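Local coordinates for GTPase activator-like protein (Chaetomium thermophilum, PDB 6SSH) that probably acts as a GTPase activator, the chain described here being the Rap-GAP-type GAP domain of a longer TSC2 protein, at residues 8-13 with 113-118; 127-132 with 185-190; 22-27 with 93-98. All coordinates share one frame; numbering follows the deposited sequence.

Overall arrangement
All three contacts lie in one Rap-GAP domain built round a mixed sheet. Interaction 1 joins the end of strand 2-10 to the loop between strands 104-109 and 127-134. Interaction 2 packs helix 183-201 on strand 127-134 of the same sheet. Their centres are about 15 Å apart, and they touch where Phe-115 meets Tyr-128 and Val-130. Interaction 3 ties helix 93-99 to the loop after helix 17-21. It falls between the two segments of interaction 1 along the chain, with about 13 Å between centres. Asn-23 joins these two through Tyr-9 O. Interactions 2 and 3 lie across the chain's centre, about 18 Å between centres, and do not meet. Interaction 1 touches both.

Interaction 1: 8-13 with 113-118; sequences IYIKEG and KPFRFD. With EDO (1,2-ethanediol), chain D; EDO (1,2-ethanediol), chain G.
Ile-10, at the end of strand 2-10, sends its CD1 methyl to the ring of Phe-115. Ile-10 CD1 lies 3.8 Å from Phe-115 CD1 and approaches the ring obliquely. The two side chains cross at about a right angle. CG1 of Ile-10 stands anti to the carbonyl carbon (chi1 -50°), which sends CD1 out toward the loop. Val-107 and Ile-20 also touch this isoleucine, so the apolar patch is shared with the next strand and a helix.

Past the strand, Gly-13 meets Lys-113 through its carbonyl. Gly-13 O is 3.9 Å from Lys-113 CE, a van der Waals contact. The same oxygen accepts a hydrogen bond from a 1,2-ethanediol (chain G), O1 to Gly-13 O 3.1 Å. A second ethanediol (chain D) lies along the loop, and its O2 takes a nearly straight bond from Arg-116 N (2.9 Å, 175°). O2 of this chain D ethanediol is also 3.3 Å from Phe-115 CD1. Both diols probably come from the crystallisation liquor.

Phe-115 also touches Val-107 and meets Tyr-128 edge-to-face. It therefore lies across three neighbouring parallel strands, on the loop that connects strand 104-109 to strand 127-134 in the alpha/beta sheet of a Rap-GAP domain.

Interaction 2: 127-132 with 185-190; sequences VYIVIT and SFVRLL
Ile-129 points its CB from strand 127-134 toward Val-187 and Leu-190 of helix 183-201. At CB the side chain forks. The CG2 branch stands anti to the backbone N (chi1 -62° for CG1), and Ile-129 CG2 reaches Val-187 CG1 at 4.1 Å. It is equally near Leu-190 CD1. The other branch runs through CG1 to the CD1 methyl, which goes deeper into the helix surface. There Ile-129 CD1 lies 3.9 Å from Leu-190 CB and just as close to the backbone C of Leu-190. The tip thus packs on the base of the leucine and on its main chain.

This is a helix laid on one face of the central sheet of the Rap-GAP alpha/beta domain. The short axes run nearly antiparallel, at 168°, with a closest approach of 10.0 Å.

The side chains of Ile-129 and Val-187 lie alongside each other, running in opposite senses. Val-187 uses both of its methyls on the strand. CG1 meets Ile-129, while Val-187 CG2 is 4.0 Å from Ile-131 CD1. The latter pair is set obliquely. Neighbouring strands take part too: Ile-106 touches both Val-187 and Ile-131, and Val-158 touches both Ile-129 and Leu-190.

Interaction 3: 22-27 with 93-98; sequences ANTMGS and IMKKRH
Lys-95 spans the gap between helix 93-99 and the loop 22-27, and its ammonium group ends among backbone carbonyls. Helix 93-99 of this Rap-GAP domain probably corresponds to the catalytic helix of Rap-GAP relatives, which carries the asparagine thumb. Asn-101, whose ND2 is bonded to Arg-97 O, probably holds that position.

The lysine leaves the helix pointing toward the loop. CG stands beside the backbone N. All torsions beyond it are near anti (chi2 -161°, chi3 -167°, chi4 -170°), which carries NZ to nearly its full reach. NZ therefore arrives end-on at the loop.

The loop meets NZ mainly with backbone oxygens. Asn-23 O is the nearer, 3.2 Å from Lys-95 NZ. Ala-22 turns its CB away from the helix, and Ala-22 O lies 4.0 Å from Lys-95 NZ.

NZ is hydrogen-bonded to Leu-21 O, just before the loop, and to Met-82 O and Thr-84 OG1 in the loop after strand 73-78. Three acceptors thus grip this buried amine, and the carbonyl groups round it would probably favour the charged form of the lysine. Thr-84 OG1 is also hydrogen-bonded to Ala-22 O, which links the lysine's partners to each other.

The Asn-23 amide is engaged by other partners: ND2 binds Gln-14 OE1 and Tyr-9 O. This ties the loop to the end of strand 2-10. The asparagine therefore works in two directions. Its carbonyl lies beside the lysine, and its amide serves the neighbouring strand.

Thr-24, the next residue, sets its CB to one side of the helix. Its methyl makes a loose approach to the lysine tip, with Thr-24 CG2 4.3 Å from Lys-95 NZ.

Interaction 1: 8-13 with 113-118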
loop_
_atom_site.group_PDB
_atom_site.type_symbol
_atom_site.label_atom_id
_atom_site.label_comp_id
_atom_site.label_asym_id
_atom_site.label_seq_id
_atom_site.Cartn_x
_atom_site.Cartn_y
_atom_site.Cartn_z
ATOM N N ILE A 8 2.152 -1.227 2.232
ATOM C CA ILE A 8 2.838 -1.862 3.364
ATOM C C ILE A 8 3.609 -3.093 2.949
ATOM O O ILE A 8 2.983 -4.054 2.445
ATOM C CB ILE A 8 1.839 -2.292 4.441
ATOM C CG1 ILE A 8 0.925 -1.125 4.872
ATOM C CG2 ILE A 8 2.582 -2.868 5.646
ATOM C CD1 ILE A 8 -0.331 -1.558 5.630
ATOM N N TYR A 9 4.917 -3.131 3.108
ATOM C CA TYR A 9 5.756 -4.287 2.810
ATOM C C TYR A 9 5.897 -5.176 4.025
ATOM O O TYR A 9 6.289 -4.698 5.106
ATOM C CB TYR A 9 7.165 -3.832 2.373
ATOM C CG TYR A 9 8.050 -4.999 2.015
ATOM C CD1 TYR A 9 7.927 -5.641 0.785
ATOM C CD2 TYR A 9 8.979 -5.519 2.894
ATOM C CE1 TYR A 9 8.697 -6.731 0.465
ATOM C CE2 TYR A 9 9.765 -6.614 2.580
ATOM C CZ TYR A 9 9.631 -7.249 1.357
ATOM O OH TYR A 9 10.417 -8.328 1.085
ATOM N N ILE A 10 5.587 -6.459 3.847
ATOM C CA ILE A 10 5.765 -7.479 4.882
ATOM C C ILE A 10 6.943 -8.373 4.529
ATOM O O ILE A 10 6.930 -9.001 3.466
ATOM C CB ILE A 10 4.513 -8.316 5.110
ATOM C CG1 ILE A 10 3.284 -7.432 5.293
ATOM C CG2 ILE A 10 4.766 -9.247 6.269
ATOM C CD1 ILE A 10 2.002 -8.205 5.539
ATOM N N LYS A 11 7.960 -8.408 5.382
ATOM C CA LYS A 11 9.178 -9.170 5.152
ATOM C C LYS A 11 8.974 -10.630 5.552
ATOM O O LYS A 11 8.141 -10.943 6.391
ATOM C CB LYS A 11 10.344 -8.522 5.941
ATOM C CG LYS A 11 11.742 -9.013 5.625
ATOM C CD LYS A 11 12.822 -8.162 6.386
ATOM C CE LYS A 11 12.415 -7.800 7.811
ATOM N NZ LYS A 11 13.604 -7.570 8.703
ATOM N N GLU A 12 9.820 -11.503 5.020
ATOM C CA GLU A 12 9.787 -12.913 5.342
ATOM C C GLU A 12 9.700 -13.183 6.842
ATOM O O GLU A 12 10.491 -12.614 7.615
ATOM C CB GLU A 12 11.052 -13.574 4.801
ATOM C CG GLU A 12 11.070 -15.097 4.999
ATOM C CD GLU A 12 12.123 -15.776 4.146
ATOM O OE1 GLU A 12 13.322 -15.554 4.408
ATOM O OE2 GLU A 12 11.737 -16.528 3.224
ATOM N N GLY A 13 8.740 -14.006 7.269
ATOM C CA GLY A 13 8.616 -14.377 8.656
ATOM C C GLY A 13 7.768 -13.473 9.534
ATOM O O GLY A 13 7.439 -13.842 10.640
ATOM N N LYS A 113 3.647 -16.475 4.540
ATOM C CA LYS A 113 2.470 -16.910 5.278
ATOM C C LYS A 113 1.234 -16.263 4.671
ATOM O O LYS A 113 1.312 -15.211 4.012
ATOM C CB LYS A 113 2.595 -16.516 6.752
ATOM C CG LYS A 113 3.891 -16.996 7.428
ATOM C CD LYS A 113 4.057 -16.418 8.840
ATOM C CE LYS A 113 5.351 -16.894 9.520
ATOM N NZ LYS A 113 5.326 -18.351 9.844
ATOM N N PRO A 114 0.064 -16.827 4.916
ATOM C CA PRO A 114 -1.147 -16.177 4.423
ATOM C C PRO A 114 -1.366 -14.868 5.167
ATOM O O PRO A 114 -1.149 -14.766 6.382
ATOM C CB PRO A 114 -2.255 -17.176 4.784
ATOM C CG PRO A 114 -1.563 -18.450 4.893
ATOM C CD PRO A 114 -0.226 -18.156 5.496
ATOM N N PHE A 115 -1.802 -13.857 4.427
ATOM C CA PHE A 115 -2.050 -12.575 5.086
ATOM C C PHE A 115 -3.270 -12.637 5.977
ATOM O O PHE A 115 -4.341 -13.084 5.520
ATOM C CB PHE A 115 -2.262 -11.475 4.041
ATOM C CG PHE A 115 -2.571 -10.138 4.662
ATOM C CD1 PHE A 115 -1.611 -9.428 5.380
ATOM C CD2 PHE A 115 -3.839 -9.596 4.595
ATOM C CE1 PHE A 115 -1.913 -8.219 5.998
ATOM C CE2 PHE A 115 -4.110 -8.387 5.209
ATOM C CZ PHE A 115 -3.159 -7.721 5.907
ATOM N N ARG A 116 -3.138 -12.224 7.223
ATOM C CA ARG A 116 -4.252 -12.241 8.166
ATOM C C ARG A 116 -4.976 -10.903 8.117
ATOM O O ARG A 116 -4.340 -9.826 8.228
ATOM C CB ARG A 116 -3.763 -12.495 9.594
ATOM C CG ARG A 116 -3.027 -13.805 9.736
ATOM C CD ARG A 116 -3.831 -14.938 9.151
ATOM N NE ARG A 116 -3.170 -16.228 9.238
ATOM C CZ ARG A 116 -3.688 -17.346 8.743
ATOM N NH1 ARG A 116 -4.861 -17.305 8.133
ATOM N NH2 ARG A 116 -3.036 -18.497 8.865
ATOM N N PHE A 117 -6.293 -10.942 8.032
ATOM C CA PHE A 117 -7.077 -9.727 7.856
ATOM C C PHE A 117 -6.954 -8.791 9.052
ATOM O O PHE A 117 -7.056 -7.574 8.887
ATOM C CB PHE A 117 -8.557 -10.109 7.616
ATOM C CG PHE A 117 -9.414 -8.942 7.268
ATOM C CD1 PHE A 117 -9.327 -8.344 6.020
ATOM C CD2 PHE A 117 -10.339 -8.462 8.172
ATOM C CE1 PHE A 117 -10.114 -7.252 5.689
ATOM C CE2 PHE A 117 -11.147 -7.370 7.850
ATOM C CZ PHE A 117 -11.023 -6.761 6.610
ATOM N N ASP A 118 -6.661 -9.327 10.234
ATOM C CA ASP A 118 -6.584 -8.551 11.451
ATOM C C ASP A 118 -5.156 -8.094 11.802
ATOM O O ASP A 118 -4.895 -7.662 12.915
ATOM C CB ASP A 118 -7.216 -9.317 12.626
ATOM C CG ASP A 118 -6.474 -10.575 12.971
ATOM O OD1 ASP A 118 -5.574 -10.992 12.224
ATOM O OD2 ASP A 118 -6.811 -11.193 14.005
HETATM C C1 EDO D . 1.499 -12.337 7.579
HETATM O O1 EDO D . 2.196 -13.151 8.511
HETATM C C2 EDO D . 0.812 -11.272 8.392
HETATM O O2 EDO D . -0.533 -11.157 7.986
HETATM C C1 EDO G . 7.190 -12.456 14.403
HETATM O O1 EDO G . 7.683 -13.647 13.758
HETATM C C2 EDO G . 7.416 -12.388 15.920
HETATM O O2 EDO G . 8.745 -11.965 16.270
#

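Interaction 2: 127-132 with 185-190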
loop_
_atom_site.group_PDB
_atom_site.type_symbol
_atom_site.label_atom_id
_atom_site.label_comp_id
_atom_site.label_asym_id
_atom_site.label_seq_id
_atom_site.Cartn_x
_atom_site.Cartn_y
_atom_site.Cartn_z
ATOM N N VAL A 127 -10.510 -2.353 3.210
ATOM C CA VAL A 127 -10.031 -3.171 2.094
ATOM C C VAL A 127 -8.535 -3.291 2.138
ATOM O O VAL A 127 -7.848 -2.253 2.301
ATOM C CB VAL A 127 -10.392 -2.488 0.714
ATOM C CG1 VAL A 127 -9.882 -3.351 -0.469
ATOM C CG2 VAL A 127 -11.913 -2.273 0.589
ATOM N N TYR A 128 -8.024 -4.504 1.941
ATOM C CA TYR A 128 -6.614 -4.771 1.691
ATOM C C TYR A 128 -6.491 -5.385 0.292
ATOM O O TYR A 128 -7.214 -6.336 -0.065
ATOM C CB TYR A 128 -6.004 -5.732 2.718
ATOM C CG TYR A 128 -6.030 -5.179 4.125
ATOM C CD1 TYR A 128 -6.939 -5.669 5.050
ATOM C CD2 TYR A 128 -5.199 -4.110 4.479
ATOM C CE1 TYR A 128 -6.995 -5.197 6.315
ATOM C CE2 TYR A 128 -5.262 -3.609 5.767
ATOM C CZ TYR A 128 -6.169 -4.133 6.640
ATOM O OH TYR A 128 -6.284 -3.656 7.970
ATOM N N ILE A 129 -5.608 -4.845 -0.513
ATOM C CA ILE A 129 -5.223 -5.371 -1.826
ATOM C C ILE A 129 -3.935 -6.098 -1.622
ATOM O O ILE A 129 -2.896 -5.444 -1.367
ATOM C CB ILE A 129 -5.097 -4.293 -2.874
ATOM C CG1 ILE A 129 -6.428 -3.594 -3.080
ATOM C CG2 ILE A 129 -4.572 -4.865 -4.198
ATOM C CD1 ILE A 129 -6.343 -2.276 -3.712
ATOM N N VAL A 130 -3.943 -7.420 -1.561
ATOM C CA VAL A 130 -2.804 -8.220 -1.120
ATOM C C VAL A 130 -2.052 -8.785 -2.316
ATOM O O VAL A 130 -2.653 -9.501 -3.150
ATOM C CB VAL A 130 -3.220 -9.322 -0.192
ATOM C CG1 VAL A 130 -2.023 -10.025 0.307
ATOM C CG2 VAL A 130 -4.082 -8.802 0.956
ATOM N N ILE A 131 -0.784 -8.486 -2.459
ATOM C CA ILE A 131 0.118 -8.911 -3.537
ATOM C C ILE A 131 1.010 -9.975 -2.946
ATOM O O ILE A 131 1.727 -9.699 -1.993
ATOM C CB ILE A 131 0.982 -7.763 -4.057
ATOM C CG1 ILE A 131 0.116 -6.661 -4.633
ATOM C CG2 ILE A 131 2.023 -8.274 -5.061
ATOM C CD1 ILE A 131 0.809 -5.306 -4.828
ATOM N N THR A 132 1.032 -11.178 -3.482
ATOM C CA THR A 132 1.882 -12.245 -2.983
ATOM C C THR A 132 2.674 -12.805 -4.147
ATOM O O THR A 132 2.065 -13.439 -5.034
ATOM C CB THR A 132 1.047 -13.361 -2.356
ATOM O OG1 THR A 132 0.153 -12.801 -1.390
ATOM C CG2 THR A 132 1.903 -14.358 -1.652
ATOM N N SER A 185 -0.514 -0.814 -12.753
ATOM C CA SER A 185 -1.774 -0.276 -13.251
ATOM C C SER A 185 -2.969 -1.051 -12.715
ATOM O O SER A 185 -4.031 -0.460 -12.437
ATOM C CB SER A 185 -1.778 -0.178 -14.773
ATOM O OG SER A 185 -1.680 -1.441 -15.363
ATOM N N PHE A 186 -2.853 -2.383 -12.609
ATOM C CA PHE A 186 -3.927 -3.201 -12.120
ATOM C C PHE A 186 -4.256 -2.870 -10.654
ATOM O O PHE A 186 -5.418 -2.645 -10.293
ATOM C CB PHE A 186 -3.564 -4.680 -12.271
ATOM C CG PHE A 186 -4.643 -5.625 -11.868
ATOM C CD1 PHE A 186 -5.742 -5.827 -12.659
ATOM C CD2 PHE A 186 -4.531 -6.386 -10.735
ATOM C CE1 PHE A 186 -6.736 -6.739 -12.306
ATOM C CE2 PHE A 186 -5.527 -7.281 -10.376
ATOM C CZ PHE A 186 -6.616 -7.440 -11.164
ATOM N N VAL A 187 -3.229 -2.806 -9.816
ATOM C CA VAL A 187 -3.426 -2.504 -8.418
ATOM C C VAL A 187 -3.918 -1.058 -8.242
ATOM O O VAL A 187 -4.779 -0.808 -7.378
ATOM C CB VAL A 187 -2.119 -2.773 -7.637
ATOM C CG1 VAL A 187 -2.206 -2.171 -6.250
ATOM C CG2 VAL A 187 -1.900 -4.249 -7.549
ATOM N N ARG A 188 -3.418 -0.137 -9.036
ATOM C CA ARG A 188 -3.857 1.233 -8.865
ATOM C C ARG A 188 -5.336 1.319 -9.212
ATOM O O ARG A 188 -6.090 1.988 -8.488
ATOM C CB ARG A 188 -2.992 2.171 -9.738
ATOM C CG ARG A 188 -3.111 3.610 -9.388
ATOM C CD ARG A 188 -2.244 4.484 -10.272
ATOM N NE ARG A 188 -2.159 4.049 -11.647
ATOM C CZ ARG A 188 -1.061 3.642 -12.271
ATOM N NH1 ARG A 188 0.166 3.600 -11.709
ATOM N NH2 ARG A 188 -1.229 3.246 -13.484
ATOM N N LEU A 189 -5.826 0.660 -10.275
ATOM C CA LEU A 189 -7.232 0.655 -10.578
ATOM C C LEU A 189 -8.058 0.013 -9.455
ATOM O O LEU A 189 -9.110 0.551 -9.031
ATOM C CB LEU A 189 -7.477 -0.045 -11.926
ATOM C CG LEU A 189 -8.918 0.054 -12.363
ATOM C CD1 LEU A 189 -9.309 1.489 -12.453
ATOM C CD2 LEU A 189 -9.096 -0.682 -13.722
ATOM N N LEU A 190 -7.603 -1.121 -8.922
ATOM C CA LEU A 190 -8.320 -1.713 -7.794
ATOM C C LEU A 190 -8.360 -0.741 -6.615
ATOM O O LEU A 190 -9.402 -0.649 -5.955
ATOM C CB LEU A 190 -7.619 -2.991 -7.298
ATOM C CG LEU A 190 -7.610 -4.205 -8.201
ATOM C CD1 LEU A 190 -6.859 -5.375 -7.555
ATOM C CD2 LEU A 190 -9.015 -4.630 -8.483
#

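Interaction 3: 22-27 with 93-98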
loop_
_atom_site.group_PDB
_atom_site.type_symbol
_atom_site.label_atom_id
_atom_site.label_comp_id
_atom_site.label_asym_id
_atom_site.label_seq_id
_atom_site.Cartn_x
_atom_site.Cartn_y
_atom_site.Cartn_z
ATOM N N ALA A 22 7.998 -1.245 11.105
ATOM C CA ALA A 22 9.393 -0.841 11.279
ATOM C C ALA A 22 10.209 -0.962 9.988
ATOM O O ALA A 22 11.289 -0.381 9.887
ATOM C CB ALA A 22 10.041 -1.618 12.393
ATOM N N ASN A 23 9.772 -1.764 9.019
ATOM C CA ASN A 23 10.556 -1.963 7.820
ATOM C C ASN A 23 10.821 -0.650 7.100
ATOM O O ASN A 23 9.946 0.202 7.019
ATOM C CB ASN A 23 9.842 -2.911 6.842
ATOM C CG ASN A 23 9.626 -4.286 7.408
ATOM O OD1 ASN A 23 10.382 -4.776 8.231
ATOM N ND2 ASN A 23 8.616 -4.975 6.910
ATOM N N THR A 24 12.061 -0.520 6.586
ATOM C CA THR A 24 12.441 0.667 5.838
ATOM C C THR A 24 12.890 0.394 4.414
ATOM O O THR A 24 13.385 1.273 3.732
ATOM C CB THR A 24 13.523 1.455 6.478
ATOM O OG1 THR A 24 14.595 0.582 6.647
ATOM C CG2 THR A 24 13.029 2.051 7.847
ATOM N N MET A 25 12.648 -0.820 3.948
ATOM C CA MET A 25 12.861 -1.165 2.542
ATOM C C MET A 25 12.171 -2.486 2.311
ATOM O O MET A 25 11.804 -3.210 3.226
ATOM C CB MET A 25 14.337 -1.234 2.277
ATOM C CG MET A 25 14.943 -2.346 2.959
ATOM S SD MET A 25 16.731 -2.518 2.599
ATOM C CE MET A 25 16.789 -2.127 0.842
ATOM N N GLY A 26 11.978 -2.781 1.039
ATOM C CA GLY A 26 11.415 -4.028 0.578
ATOM C C GLY A 26 12.332 -4.727 -0.424
ATOM O O GLY A 26 13.522 -4.428 -0.554
ATOM N N SER A 27 11.775 -5.657 -1.189
ATOM C CA SER A 27 12.536 -6.399 -2.187
ATOM C C SER A 27 12.699 -5.578 -3.455
ATOM O O SER A 27 11.990 -4.616 -3.675
ATOM C CB SER A 27 11.771 -7.669 -2.559
ATOM O OG SER A 27 10.569 -7.238 -3.231
ATOM N N ILE A 93 3.920 4.534 15.810
ATOM C CA ILE A 93 2.625 5.212 15.752
ATOM C C ILE A 93 2.649 6.272 14.657
ATOM O O ILE A 93 1.575 6.586 14.098
ATOM C CB ILE A 93 2.177 5.824 17.095
ATOM C CG1 ILE A 93 2.999 7.021 17.454
ATOM C CG2 ILE A 93 2.160 4.740 18.183
ATOM C CD1 ILE A 93 2.507 7.690 18.760
ATOM N N MET A 94 3.786 6.865 14.326
ATOM C CA MET A 94 3.808 7.869 13.279
ATOM C C MET A 94 3.496 7.245 11.896
ATOM O O MET A 94 3.001 7.936 11.017
ATOM C CB MET A 94 5.086 8.684 13.311
ATOM C CG MET A 94 5.280 9.490 14.574
ATOM S SD MET A 94 3.940 10.660 14.827
ATOM C CE MET A 94 4.602 11.474 16.203
ATOM N N LYS A 95 3.787 5.952 11.713
ATOM C CA LYS A 95 3.382 5.264 10.470
ATOM C C LYS A 95 1.957 4.771 10.589
ATOM O O LYS A 95 1.183 4.899 9.620
ATOM C CB LYS A 95 4.283 4.090 10.192
ATOM C CG LYS A 95 5.768 4.461 10.147
ATOM C CD LYS A 95 6.593 3.399 9.435
ATOM C CE LYS A 95 8.109 3.567 9.631
ATOM N NZ LYS A 95 8.900 2.680 8.747
ATOM N N LYS A 96 1.558 4.223 11.717
ATOM C CA LYS A 96 0.206 3.691 11.921
ATOM C C LYS A 96 -0.832 4.745 11.715
ATOM O O LYS A 96 -1.966 4.451 11.257
ATOM C CB LYS A 96 0.064 2.992 13.281
ATOM C CG LYS A 96 -1.219 2.338 13.621
ATOM C CD LYS A 96 -1.623 1.238 12.647
ATOM C CE LYS A 96 -3.012 0.666 12.883
ATOM N NZ LYS A 96 -3.113 -0.100 14.129
ATOM N N ARG A 97 -0.529 6.003 12.055
ATOM C CA ARG A 97 -1.539 7.053 11.955
ATOM C C ARG A 97 -1.968 7.238 10.504
ATOM O O ARG A 97 -3.123 7.692 10.289
ATOM C CB ARG A 97 -1.075 8.383 12.554
ATOM C CG ARG A 97 -0.130 9.192 11.635
ATOM C CD ARG A 97 0.336 10.458 12.381
ATOM N NE ARG A 97 0.707 11.534 11.469
ATOM C CZ ARG A 97 1.895 11.684 10.948
ATOM N NH1 ARG A 97 2.107 12.705 10.168
ATOM N NH2 ARG A 97 2.874 10.817 11.113
ATOM N N HIS A 98 -1.110 6.924 9.562
ATOM C CA HIS A 98 -1.505 7.008 8.150
ATOM C C HIS A 98 -2.294 5.783 7.740
ATOM O O HIS A 98 -3.459 5.900 7.372
ATOM C CB HIS A 98 -0.300 7.193 7.254
ATOM C CG HIS A 98 0.498 8.390 7.587
ATOM N ND1 HIS A 98 -0.013 9.653 7.411
ATOM C CD2 HIS A 98 1.761 8.519 8.011
ATOM C CE1 HIS A 98 0.928 10.526 7.798
ATOM N NE2 HIS A 98 1.993 9.860 8.178
#